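Local coordinates for hypothetical protein (Chromobacterium violaceum, PDB 2O3I) that is of unknown function but belongs to the DUF917 family, pairing an N-terminal and a C-terminal S-Me-THD-like domain in one chain, at residues R223-L226 with S227-L230; P107-A111 with L112-V116; D9-P12 with L13-G16; G26-I29 with S30-L34. The protein carries 2 engineered substitutions. All blocks are in the same frame, centred on the assembly; numbering follows the deposited sequence.

Contact 1: R223-L226 with S227-L230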
ATOM      1  N   ARG A 223     -20.170 -24.709  -5.102  1.00 25.36           N
ATOM      2  CA  ARG A 223     -20.517 -25.168  -3.763  1.00 25.18           C
ATOM      3  C   ARG A 223     -20.155 -26.587  -3.347  1.00 23.01           C
ATOM      4  O   ARG A 223     -19.839 -27.438  -4.177  1.00 20.94           O
ATOM      5  CB  ARG A 223     -22.016 -24.956  -3.579  1.00 26.33           C
ATOM      6  CG  ARG A 223     -22.440 -23.583  -4.042  1.00 26.58           C
ATOM      7  CD  ARG A 223     -23.926 -23.380  -3.958  1.00 28.81           C
ATOM      8  NE  ARG A 223     -24.274 -22.005  -4.300  1.00 31.14           N
ATOM      9  CZ  ARG A 223     -25.507 -21.508  -4.249  1.00 32.50           C
ATOM     10  NH1 ARG A 223     -26.523 -22.278  -3.870  1.00 29.05           N
ATOM     11  NH2 ARG A 223     -25.717 -20.237  -4.574  1.00 31.02           N
ATOM     12  N   GLY A 224     -20.222 -26.819  -2.037  1.00 21.75           N
ATOM     13  CA  GLY A 224     -19.914 -28.126  -1.477  1.00 21.82           C
ATOM     14  C   GLY A 224     -18.444 -28.476  -1.581  1.00 20.50           C
ATOM     15  O   GLY A 224     -18.067 -29.636  -1.475  1.00 18.87           O
ATOM     16  N   THR A 225     -17.610 -27.458  -1.765  1.00 21.74           N
ATOM     17  CA  THR A 225     -16.172 -27.658  -1.910  1.00 22.13           C
ATOM     18  C   THR A 225     -15.480 -28.075  -0.621  1.00 21.89           C
ATOM     19  O   THR A 225     -14.478 -28.791  -0.652  1.00 22.71           O
ATOM     20  CB  THR A 225     -15.505 -26.387  -2.436  1.00 22.82           C
ATOM     21  OG1 THR A 225     -15.737 -25.310  -1.515  1.00 22.73           O
ATOM     22  CG2 THR A 225     -16.075 -26.026  -3.805  1.00 19.03           C
ATOM     23  N   LEU A 226     -16.004 -27.633   0.516  1.00 22.17           N
ATOM     24  CA  LEU A 226     -15.391 -28.008   1.776  1.00 23.76           C
ATOM     25  C   LEU A 226     -15.708 -29.477   2.069  1.00 25.17           C
ATOM     26  O   LEU A 226     -14.805 -30.259   2.382  1.00 26.76           O
ATOM     27  CB  LEU A 226     -15.884 -27.101   2.912  1.00 23.87           C
ATOM     28  CG  LEU A 226     -15.105 -27.191   4.232  1.00 25.17           C
ATOM     29  CD1 LEU A 226     -15.307 -25.920   5.026  1.00 25.80           C
ATOM     30  CD2 LEU A 226     -15.537 -28.418   5.031  1.00 25.33           C
ATOM     31  N   SER A 227     -16.977 -29.860   1.952  1.00 22.53           N
ATOM     32  CA  SER A 227     -17.359 -31.241   2.222  1.00 24.78           C
ATOM     33  C   SER A 227     -16.705 -32.270   1.283  1.00 24.78           C
ATOM     34  O   SER A 227     -16.292 -33.348   1.723  1.00 22.26           O
ATOM     35  CB  SER A 227     -18.885 -31.384   2.205  1.00 23.84           C
ATOM     36  OG  SER A 227     -19.459 -30.744   1.085  1.00 27.02           O
ATOM     37  N   ARG A 228     -16.595 -31.951  -0.003  1.00 25.02           N
ATOM     38  CA  ARG A 228     -15.962 -32.896  -0.910  1.00 25.82           C
ATOM     39  C   ARG A 228     -14.468 -33.005  -0.564  1.00 23.01           C
ATOM     40  O   ARG A 228     -13.859 -34.056  -0.726  1.00 23.45           O
ATOM     41  CB  ARG A 228     -16.143 -32.470  -2.370  1.00 26.86           C
ATOM     42  CG  ARG A 228     -15.375 -31.246  -2.741  1.00 29.07           C
ATOM     43  CD  ARG A 228     -15.116 -31.170  -4.234  1.00 30.45           C
ATOM     44  NE  ARG A 228     -14.072 -30.182  -4.465  1.00 32.72           N
ATOM     45  CZ  ARG A 228     -13.887 -29.524  -5.599  1.00 31.83           C
ATOM     46  NH1 ARG A 228     -14.679 -29.746  -6.635  1.00 32.55           N
ATOM     47  NH2 ARG A 228     -12.921 -28.620  -5.676  1.00 32.08           N
ATOM     48  N   ALA A 229     -13.878 -31.918  -0.082  1.00 22.25           N
ATOM     49  CA  ALA A 229     -12.471 -31.951   0.303  1.00 21.82           C
ATOM     50  C   ALA A 229     -12.314 -32.900   1.488  1.00 21.85           C
ATOM     51  O   ALA A 229     -11.339 -33.648   1.566  1.00 21.28           O
ATOM     52  CB  ALA A 229     -11.986 -30.559   0.684  1.00 19.76           C
ATOM     53  N   LEU A 230     -13.280 -32.862   2.404  1.00 21.19           N
ATOM     54  CA  LEU A 230     -13.267 -33.714   3.587  1.00 21.99           C
ATOM     55  C   LEU A 230     -13.492 -35.189   3.243  1.00 23.38           C
ATOM     56  O   LEU A 230     -12.850 -36.075   3.813  1.00 23.06           O
ATOM     57  CB  LEU A 230     -14.339 -33.248   4.582  1.00 21.76           C
ATOM     58  CG  LEU A 230     -14.509 -34.096   5.850  1.00 25.05           C
ATOM     59  CD1 LEU A 230     -13.230 -34.047   6.698  1.00 21.36           C
ATOM     60  CD2 LEU A 230     -15.712 -33.585   6.644  1.00 23.47           C
TER
HETATM   61  O   HOH W   1     -12.341 -28.674  -2.225  1.00 18.52           O
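Gly224, at the N-cap with positive phi, begins the first turn by accepting Arg228 N at its O (3.1 Å, N-H...O 161°), and Leu230 N follows on Leu226 O at 3.0 Å. Between them, Ala229 N bonds to Thr225 O. A water meets the same oxygen: it donates to Thr225 O at 2.7 Å and accepts from Arg228 NE at 3.2 Å, lying at the edge of the guanidinium and in its plane. The arginine side chain doubles back over the turn because its CG stands between backbone N and carbonyl carbon (chi1 69°), which sets CG 3.3 Å from Thr225 O. From there it runs extended, with Thr225 CG2 over one face of the guanidinium. Phe20 makes a cation-pi contact with the same group. Ser227 OG lies 3.1 Å from Gly224 O and is hydrogen-bonded to Asp130, while Thr225 OG1 is bonded to Asp132. This start of helix 225-237 leans on helix 10-19 through Leu226, Ala229 and Leu230, on strand 3-5 through Leu226, Ser227 and Leu230, and on Phe114 of helix 111-124.

Contact 2: P107-A111 with L112-V116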
ATOM      1  N   PRO A 107     -11.330 -18.291   0.580  1.00 22.65           N
ATOM      2  CA  PRO A 107     -11.321 -17.660  -0.738  1.00 21.50           C
ATOM      3  C   PRO A 107     -11.282 -18.683  -1.871  1.00 22.70           C
ATOM      4  O   PRO A 107     -11.872 -18.475  -2.932  1.00 20.98           O
ATOM      5  CB  PRO A 107     -10.061 -16.800  -0.694  1.00 20.41           C
ATOM      6  CG  PRO A 107      -9.139 -17.603   0.186  1.00 23.08           C
ATOM      7  CD  PRO A 107     -10.063 -18.056   1.298  1.00 22.26           C
ATOM      8  N   GLU A 108     -10.601 -19.798  -1.617  1.00 23.87           N
ATOM      9  CA  GLU A 108     -10.402 -20.857  -2.605  1.00 24.60           C
ATOM     10  C   GLU A 108     -10.226 -22.218  -1.927  1.00 24.37           C
ATOM     11  O   GLU A 108     -10.257 -22.320  -0.703  1.00 23.14           O
ATOM     12  CB  GLU A 108      -9.137 -20.543  -3.409  1.00 22.35           C
ATOM     13  CG  GLU A 108      -7.985 -20.088  -2.507  1.00 24.79           C
ATOM     14  CD  GLU A 108      -6.671 -19.889  -3.237  1.00 26.27           C
ATOM     15  OE1 GLU A 108      -6.680 -19.337  -4.354  1.00 27.09           O
ATOM     16  OE2 GLU A 108      -5.620 -20.272  -2.681  1.00 26.28           O
ATOM     17  N   SER A 109     -10.046 -23.260  -2.738  1.00 24.92           N
ATOM     18  CA  SER A 109      -9.831 -24.611  -2.223  1.00 24.44           C
ATOM     19  C   SER A 109      -8.342 -24.856  -2.050  1.00 22.83           C
ATOM     20  O   SER A 109      -7.572 -24.710  -2.996  1.00 23.58           O
ATOM     21  CB  SER A 109     -10.392 -25.663  -3.182  1.00 23.81           C
ATOM     22  OG  SER A 109     -11.794 -25.775  -3.062  1.00 23.81           O
ATOM     23  N   GLY A 110      -7.942 -25.237  -0.843  1.00 22.22           N
ATOM     24  CA  GLY A 110      -6.541 -25.500  -0.581  1.00 20.48           C
ATOM     25  C   GLY A 110      -6.332 -25.852   0.871  1.00 20.04           C
ATOM     26  O   GLY A 110      -7.188 -25.575   1.708  1.00 22.31           O
ATOM     27  N   ALA A 111      -5.188 -26.447   1.178  1.00 21.07           N
ATOM     28  CA  ALA A 111      -4.877 -26.858   2.543  1.00 22.75           C
ATOM     29  C   ALA A 111      -5.117 -25.805   3.621  1.00 23.53           C
ATOM     30  O   ALA A 111      -5.658 -26.126   4.677  1.00 26.51           O
ATOM     31  CB  ALA A 111      -3.439 -27.358   2.623  1.00 22.23           C
ATOM     32  N   LEU A 112      -4.728 -24.561   3.362  1.00 24.18           N
ATOM     33  CA  LEU A 112      -4.890 -23.481   4.340  1.00 25.09           C
ATOM     34  C   LEU A 112      -6.279 -22.861   4.392  1.00 26.29           C
ATOM     35  O   LEU A 112      -6.825 -22.610   5.472  1.00 24.44           O
ATOM     36  CB  LEU A 112      -3.911 -22.350   4.051  1.00 27.81           C
ATOM     37  CG  LEU A 112      -2.592 -22.253   4.802  1.00 33.65           C
ATOM     38  CD1 LEU A 112      -1.956 -20.922   4.404  1.00 32.02           C
ATOM     39  CD2 LEU A 112      -2.809 -22.322   6.325  1.00 32.24           C
ATOM     40  N   GLY A 113      -6.815 -22.591   3.207  1.00 24.93           N
ATOM     41  CA  GLY A 113      -8.116 -21.969   3.063  1.00 25.00           C
ATOM     42  C   GLY A 113      -9.230 -22.394   3.989  1.00 24.63           C
ATOM     43  O   GLY A 113      -9.759 -21.573   4.744  1.00 24.79           O
ATOM     44  N   PHE A 114      -9.602 -23.665   3.931  1.00 24.42           N
ATOM     45  CA  PHE A 114     -10.682 -24.142   4.767  1.00 25.72           C
ATOM     46  C   PHE A 114     -10.283 -24.149   6.244  1.00 26.03           C
ATOM     47  O   PHE A 114     -11.088 -23.800   7.105  1.00 27.01           O
ATOM     48  CB  PHE A 114     -11.133 -25.534   4.294  1.00 27.40           C
ATOM     49  CG  PHE A 114     -11.759 -25.538   2.919  1.00 24.72           C
ATOM     50  CD1 PHE A 114     -12.906 -24.794   2.657  1.00 27.14           C
ATOM     51  CD2 PHE A 114     -11.198 -26.280   1.882  1.00 28.47           C
ATOM     52  CE1 PHE A 114     -13.489 -24.787   1.375  1.00 26.57           C
ATOM     53  CE2 PHE A 114     -11.769 -26.283   0.597  1.00 28.24           C
ATOM     54  CZ  PHE A 114     -12.915 -25.534   0.346  1.00 28.50           C
ATOM     55  N   VAL A 115      -9.037 -24.516   6.528  1.00 25.32           N
ATOM     56  CA  VAL A 115      -8.537 -24.567   7.900  1.00 23.32           C
ATOM     57  C   VAL A 115      -8.634 -23.195   8.569  1.00 23.33           C
ATOM     58  O   VAL A 115      -9.228 -23.060   9.640  1.00 20.59           O
ATOM     59  CB  VAL A 115      -7.063 -25.064   7.928  1.00 25.39           C
ATOM     60  CG1 VAL A 115      -6.525 -25.078   9.358  1.00 23.90           C
ATOM     61  CG2 VAL A 115      -6.984 -26.464   7.330  1.00 25.04           C
ATOM     62  N   VAL A 116      -8.065 -22.177   7.927  1.00 22.63           N
ATOM     63  CA  VAL A 116      -8.101 -20.824   8.462  1.00 20.66           C
ATOM     64  C   VAL A 116      -9.547 -20.380   8.718  1.00 20.08           C
ATOM     65  O   VAL A 116      -9.884 -19.933   9.811  1.00 19.24           O
ATOM     66  CB  VAL A 116      -7.378 -19.827   7.495  1.00 23.47           C
ATOM     67  CG1 VAL A 116      -7.650 -18.374   7.903  1.00 19.55           C
ATOM     68  CG2 VAL A 116      -5.863 -20.089   7.516  1.00 19.63           C
TER
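Phe114 folds back on Ser109, whose hydroxyl sits at the ring edge, near its plane, with OG 3.6 Å from Phe114 CZ. The ring reaches it because CG lies beside the backbone N (chi1 -66°), which turns the ring over the preceding loop and not out along the helix. The carbonyl oxygen of Glu108 stands over one face, 4.3 Å from Phe114 CZ and displaced toward the rim. On the next residue, the Val115 CG2 methyl, also beside its backbone N, lies close against the backbone carbonyl, 3.0 Å from Ala111 O. Gly113 has no side chain to hold off the loop, and its CA comes within 4.3 Å of Glu108 O.

Polar bonding across the junction is sparse. Gly110 O faces the helix start, but at 3.4 Å from Gly113 N the angle is too poor for a hydrogen bond. The first regular turn is closed farther on, by Val116 N to Leu112 O at 2.8 Å. The polar side chains look to other parts of the chain: Ser109 OG bonds to Asp132, and Glu108 OE1 to the backbone N of Val138. The backbone of Leu112 is bonded to Gly25.

The segment is the bend between strand 101-105 and helix 111-124. The helix leads on to strand 127-129, which is parallel to 101-105 and next to it, so the bend is the first connection of a beta-alpha-beta crossover in the mixed sheet.

Contact 3: D9-P12 with L13-G16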
ATOM      1  N   ASP A   9     -11.038 -33.752  12.239  1.00 28.66           N
ATOM      2  CA  ASP A   9     -11.491 -33.627  10.854  1.00 28.25           C
ATOM      3  C   ASP A   9     -10.594 -32.688  10.033  1.00 28.05           C
ATOM      4  O   ASP A   9     -10.659 -32.678   8.807  1.00 25.98           O
ATOM      5  CB  ASP A   9     -12.923 -33.090  10.794  1.00 29.01           C
ATOM      6  CG  ASP A   9     -13.941 -34.065  11.338  1.00 30.69           C
ATOM      7  OD1 ASP A   9     -13.732 -35.289  11.194  1.00 30.63           O
ATOM      8  OD2 ASP A   9     -14.961 -33.600  11.895  1.00 31.01           O
ATOM      9  N   LEU A  10      -9.761 -31.903  10.707  1.00 26.37           N
ATOM     10  CA  LEU A  10      -8.901 -30.960  10.007  1.00 28.18           C
ATOM     11  C   LEU A  10      -7.810 -31.620   9.168  1.00 27.64           C
ATOM     12  O   LEU A  10      -7.442 -31.105   8.112  1.00 25.82           O
ATOM     13  CB  LEU A  10      -8.267 -29.976  11.002  1.00 28.01           C
ATOM     14  CG  LEU A  10      -9.248 -29.138  11.831  1.00 29.75           C
ATOM     15  CD1 LEU A  10      -8.478 -28.189  12.710  1.00 28.57           C
ATOM     16  CD2 LEU A  10     -10.189 -28.358  10.906  1.00 32.25           C
ATOM     17  N   GLU A  11      -7.300 -32.757   9.629  1.00 27.93           N
ATOM     18  CA  GLU A  11      -6.242 -33.453   8.899  1.00 28.94           C
ATOM     19  C   GLU A  11      -6.740 -33.984   7.559  1.00 28.96           C
ATOM     20  O   GLU A  11      -6.101 -33.770   6.527  1.00 30.03           O
ATOM     21  CB  GLU A  11      -5.660 -34.591   9.748  1.00 28.64           C
ATOM     22  CG  GLU A  11      -4.729 -35.532   8.995  1.00 29.75           C
ATOM     23  CD  GLU A  11      -3.490 -34.846   8.418  1.00 29.72           C
ATOM     24  OE1 GLU A  11      -2.758 -35.507   7.654  1.00 30.50           O
ATOM     25  OE2 GLU A  11      -3.237 -33.663   8.724  1.00 29.84           O
ATOM     26  N   PRO A  12      -7.882 -34.692   7.549  1.00 27.71           N
ATOM     27  CA  PRO A  12      -8.347 -35.188   6.249  1.00 26.41           C
ATOM     28  C   PRO A  12      -8.829 -34.050   5.350  1.00 26.61           C
ATOM     29  O   PRO A  12      -8.718 -34.115   4.123  1.00 27.15           O
ATOM     30  CB  PRO A  12      -9.476 -36.151   6.626  1.00 24.72           C
ATOM     31  CG  PRO A  12      -9.979 -35.614   7.925  1.00 24.90           C
ATOM     32  CD  PRO A  12      -8.697 -35.243   8.647  1.00 24.36           C
ATOM     33  N   LEU A  13      -9.365 -33.011   5.978  1.00 25.75           N
ATOM     34  CA  LEU A  13      -9.879 -31.847   5.270  1.00 25.58           C
ATOM     35  C   LEU A  13      -8.780 -31.131   4.495  1.00 24.54           C
ATOM     36  O   LEU A  13      -8.960 -30.750   3.341  1.00 24.30           O
ATOM     37  CB  LEU A  13     -10.514 -30.872   6.270  1.00 23.80           C
ATOM     38  CG  LEU A  13     -11.009 -29.524   5.739  1.00 25.12           C
ATOM     39  CD1 LEU A  13     -12.015 -29.722   4.612  1.00 24.18           C
ATOM     40  CD2 LEU A  13     -11.628 -28.744   6.882  1.00 22.95           C
ATOM     41  N   LEU A  14      -7.640 -30.937   5.138  1.00 25.33           N
ATOM     42  CA  LEU A  14      -6.545 -30.252   4.485  1.00 26.30           C
ATOM     43  C   LEU A  14      -5.946 -31.124   3.391  1.00 25.29           C
ATOM     44  O   LEU A  14      -5.513 -30.610   2.364  1.00 27.13           O
ATOM     45  CB  LEU A  14      -5.491 -29.837   5.519  1.00 25.87           C
ATOM     46  CG  LEU A  14      -4.784 -30.887   6.370  1.00 27.27           C
ATOM     47  CD1 LEU A  14      -3.502 -31.347   5.665  1.00 23.45           C
ATOM     48  CD2 LEU A  14      -4.450 -30.263   7.734  1.00 27.95           C
ATOM     49  N   GLN A  15      -5.946 -32.439   3.601  1.00 23.93           N
ATOM     50  CA  GLN A  15      -5.407 -33.372   2.612  1.00 24.81           C
ATOM     51  C   GLN A  15      -6.210 -33.296   1.323  1.00 23.12           C
ATOM     52  O   GLN A  15      -5.651 -33.150   0.232  1.00 19.25           O
ATOM     53  CB  GLN A  15      -5.461 -34.811   3.127  1.00 27.43           C
ATOM     54  CG  GLN A  15      -4.517 -35.125   4.274  1.00 32.95           C
ATOM     55  CD  GLN A  15      -3.602 -36.297   3.962  1.00 35.12           C
ATOM     56  OE1 GLN A  15      -3.120 -36.979   4.865  1.00 37.48           O
ATOM     57  NE2 GLN A  15      -3.347 -36.525   2.678  1.00 35.04           N
ATOM     58  N   GLY A  16      -7.530 -33.404   1.467  1.00 22.25           N
ATOM     59  CA  GLY A  16      -8.413 -33.356   0.319  1.00 21.05           C
ATOM     60  C   GLY A  16      -8.338 -32.010  -0.369  1.00 21.28           C
ATOM     61  O   GLY A  16      -8.283 -31.941  -1.596  1.00 20.88           O
TER
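Pro12 O receives Gly16 N at 3.0 Å, and Leu10 O takes Leu14 N at the same length. Together with Leu13 N on Asp9 O and Gln15 N on Glu11 O, these make four consecutive helical bonds. Pro12 has no N-H to give, but in the first turn of a helix no carbonyl of the helix waits for one.

Leu14 folds back on the turn before it. Its CG is wedged between the backbone N and the carbonyl carbon (chi1 60°), turning the isobutyl group back along the helix, so that CG lies 3.2 Å from Glu11 O and CD2 3.1 Å from Leu10 O. Glu11 crosses it at a slant: its CG is anti to the backbone N, and a bend at chi2 (61°) curls the carboxylate forward, setting OE2 3.7 Å from Leu14 CD2 and a similar distance from CD1. The other oxygen, OE1, forms a salt bridge with Arg32, which helps hold the carboxylate beside the leucine methyls and probably favours its charged form. On another side of the helix, Leu13 CB comes 3.1 Å from Asp9 O, while its CD2 meets Leu10 CD2 in looser apolar contact at 4.3 Å. Asp9 OD2 is bonded to the backbone N of Ser6.

Helix 10-19 packs against three others: Leu10, Leu14 and Gln15 touch helix 28-35, Glu11, Pro12 and Leu13 touch helix 225-237, and Leu13 and Leu14 also touch helix 111-124.

Contact 4: G26-I29 with S30-L34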
ATOM      1  N   GLY A  26      -1.770 -23.076  -0.344  1.00 27.02           N
ATOM      2  CA  GLY A  26      -1.124 -23.146   0.954  1.00 26.61           C
ATOM      3  C   GLY A  26      -0.614 -24.540   1.250  1.00 27.98           C
ATOM      4  O   GLY A  26      -1.227 -25.523   0.850  1.00 29.55           O
ATOM      5  N   THR A  27       0.505 -24.625   1.961  1.00 29.02           N
ATOM      6  CA  THR A  27       1.111 -25.908   2.302  1.00 30.41           C
ATOM      7  C   THR A  27       0.370 -26.623   3.417  1.00 30.70           C
ATOM      8  O   THR A  27      -0.222 -25.990   4.298  1.00 28.75           O
ATOM      9  CB  THR A  27       2.562 -25.747   2.779  1.00 30.23           C
ATOM     10  OG1 THR A  27       2.566 -25.084   4.049  1.00 29.57           O
ATOM     11  CG2 THR A  27       3.374 -24.926   1.779  1.00 31.96           C
HETATM   12  N   MSE A  28       0.408 -27.950   3.370  1.00 30.43           N
HETATM   13  CA  MSE A  28      -0.223 -28.761   4.395  1.00 31.96           C
HETATM   14  C   MSE A  28       0.580 -28.536   5.669  1.00 31.20           C
HETATM   15  O   MSE A  28       0.062 -28.638   6.780  1.00 31.03           O
HETATM   16  CB  MSE A  28      -0.186 -30.237   3.998  1.00 35.05           C
HETATM   17  CG  MSE A  28      -1.113 -30.588   2.852  1.00 38.50           C
HETATM   18 SE   MSE A  28      -0.774 -32.358   2.148  1.00 47.97          SE
HETATM   19  CE  MSE A  28      -1.643 -33.425   3.500  1.00 47.68           C
ATOM     20  N   ILE A  29       1.854 -28.211   5.490  1.00 30.20           N
ATOM     21  CA  ILE A  29       2.745 -27.962   6.610  1.00 29.38           C
ATOM     22  C   ILE A  29       2.193 -26.864   7.510  1.00 28.32           C
ATOM     23  O   ILE A  29       2.041 -27.055   8.716  1.00 26.21           O
ATOM     24  CB  ILE A  29       4.133 -27.559   6.104  1.00 31.26           C
ATOM     25  CG1 ILE A  29       4.644 -28.631   5.128  1.00 33.91           C
ATOM     26  CG2 ILE A  29       5.077 -27.367   7.290  1.00 32.56           C
ATOM     27  CD1 ILE A  29       5.954 -28.298   4.426  1.00 35.39           C
ATOM     28  N   SER A  30       1.881 -25.713   6.920  1.00 27.72           N
ATOM     29  CA  SER A  30       1.345 -24.602   7.693  1.00 27.53           C
ATOM     30  C   SER A  30      -0.088 -24.898   8.130  1.00 26.14           C
ATOM     31  O   SER A  30      -0.537 -24.407   9.155  1.00 25.97           O
ATOM     32  CB  SER A  30       1.396 -23.297   6.885  1.00 28.50           C
ATOM     33  OG  SER A  30       0.428 -23.273   5.852  1.00 32.15           O
ATOM     34  N   ALA A  31      -0.807 -25.700   7.350  1.00 27.25           N
ATOM     35  CA  ALA A  31      -2.179 -26.048   7.703  1.00 27.08           C
ATOM     36  C   ALA A  31      -2.165 -26.946   8.939  1.00 27.75           C
ATOM     37  O   ALA A  31      -3.002 -26.798   9.828  1.00 28.67           O
ATOM     38  CB  ALA A  31      -2.867 -26.758   6.546  1.00 24.66           C
ATOM     39  N   ARG A  32      -1.208 -27.870   8.986  1.00 27.62           N
ATOM     40  CA  ARG A  32      -1.071 -28.794  10.111  1.00 29.26           C
ATOM     41  C   ARG A  32      -0.591 -28.063  11.355  1.00 29.88           C
ATOM     42  O   ARG A  32      -1.003 -28.379  12.468  1.00 30.39           O
ATOM     43  CB  ARG A  32      -0.109 -29.939   9.753  1.00 30.32           C
ATOM     44  CG  ARG A  32      -0.771 -31.054   8.924  1.00 32.07           C
ATOM     45  CD  ARG A  32       0.229 -32.048   8.339  1.00 31.36           C
ATOM     46  NE  ARG A  32      -0.435 -33.110   7.583  1.00 31.98           N
ATOM     47  CZ  ARG A  32       0.173 -33.908   6.704  1.00 33.32           C
ATOM     48  NH1 ARG A  32       1.469 -33.768   6.465  1.00 33.21           N
ATOM     49  NH2 ARG A  32      -0.516 -34.835   6.048  1.00 29.69           N
ATOM     50  N   HIS A  33       0.277 -27.081  11.162  1.00 31.50           N
ATOM     51  CA  HIS A  33       0.784 -26.293  12.272  1.00 33.58           C
ATOM     52  C   HIS A  33      -0.362 -25.603  12.997  1.00 33.16           C
ATOM     53  O   HIS A  33      -0.376 -25.523  14.228  1.00 32.35           O
ATOM     54  CB  HIS A  33       1.764 -25.238  11.765  1.00 36.88           C
ATOM     55  CG  HIS A  33       3.136 -25.767  11.491  1.00 40.87           C
ATOM     56  ND1 HIS A  33       4.059 -25.081  10.731  1.00 42.99           N
ATOM     57  CD2 HIS A  33       3.746 -26.911  11.885  1.00 42.63           C
ATOM     58  CE1 HIS A  33       5.178 -25.782  10.665  1.00 44.04           C
ATOM     59  NE2 HIS A  33       5.014 -26.896  11.356  1.00 45.16           N
ATOM     60  N   LEU A  34      -1.323 -25.100  12.227  1.00 31.98           N
ATOM     61  CA  LEU A  34      -2.470 -24.404  12.798  1.00 30.72           C
ATOM     62  C   LEU A  34      -3.475 -25.362  13.435  1.00 30.03           C
ATOM     63  O   LEU A  34      -3.994 -25.100  14.526  1.00 28.56           O
ATOM     64  CB  LEU A  34      -3.167 -23.568  11.722  1.00 30.63           C
ATOM     65  CG  LEU A  34      -2.464 -22.295  11.246  1.00 30.84           C
ATOM     66  CD1 LEU A  34      -3.215 -21.709  10.066  1.00 30.85           C
ATOM     67  CD2 LEU A  34      -2.405 -21.285  12.390  1.00 32.25           C
TER
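Met28, a selenomethionine, and Arg32 run side by side and point the same way. Met28 CG lies beside the backbone N, anti to the carbonyl carbon, and the chain then bends at chi3 (78°) to lay CE over one face of the Arg32 guanidinium, only 3.1 Å from NH2. Arg32 is extended from CG to NE, its aliphatic part passing close to the oxygen of Met28, with CB 3.2 Å from Met28 O. That oxygen also accepts Arg32 N at 2.7 Å. Beyond the methyl, Arg32 NH2 is shared between Glu11 and Gln329 OE1.

The turn begins at Thr27, the N-cap of helix 28-35, after a glycine-rich approach that ends in Gly26. Thr27 O takes Ala31 N at 3.1 Å. Thr27 OG1 points over the first turn, 3.0 Å from Ser30 N, and is hydrogen-bonded to Asn75. Ser30 OG, turned back between its own N and carbonyl carbon (chi1 73°), lies 3.2 Å from Thr27 O, with Thr27 OG1 also close by.

Ile29 and His33 also lie alongside each other. The His33 ring stands with one face to Ile29 O, which is 3.2 Å from His33 CG and displaced toward the rim, while Ile29 CG2 approaches His33 CE1 at 3.7 Å. His33 N bonds to the same carbonyl oxygen, and ND1 makes a weak hydrogen bond to Asn75 O.

How the contacts relate
Along the chain the order is contact 3, contact 4, contact 2, contact 1, each closing before the next opens. Contacts 2 and 3 lie between the other two: their centres are about 10 Å apart, and each is about 10 Å from the centre of contact 4 and about 11 Å from that of contact 1. Contacts 1 and 4 are separated by about 18 Å between centres and do not touch. Contacts 2 and 4 meet where Leu112 CG packs 3.4 Å from Ser30 OG. Contacts 2, 3 and 4 belong to the N-terminal S-Me-THD-like domain and contact 1 to the C-terminal one, so the packing of helix 225-237 on helices 10-19 and 111-124 joins elements of both.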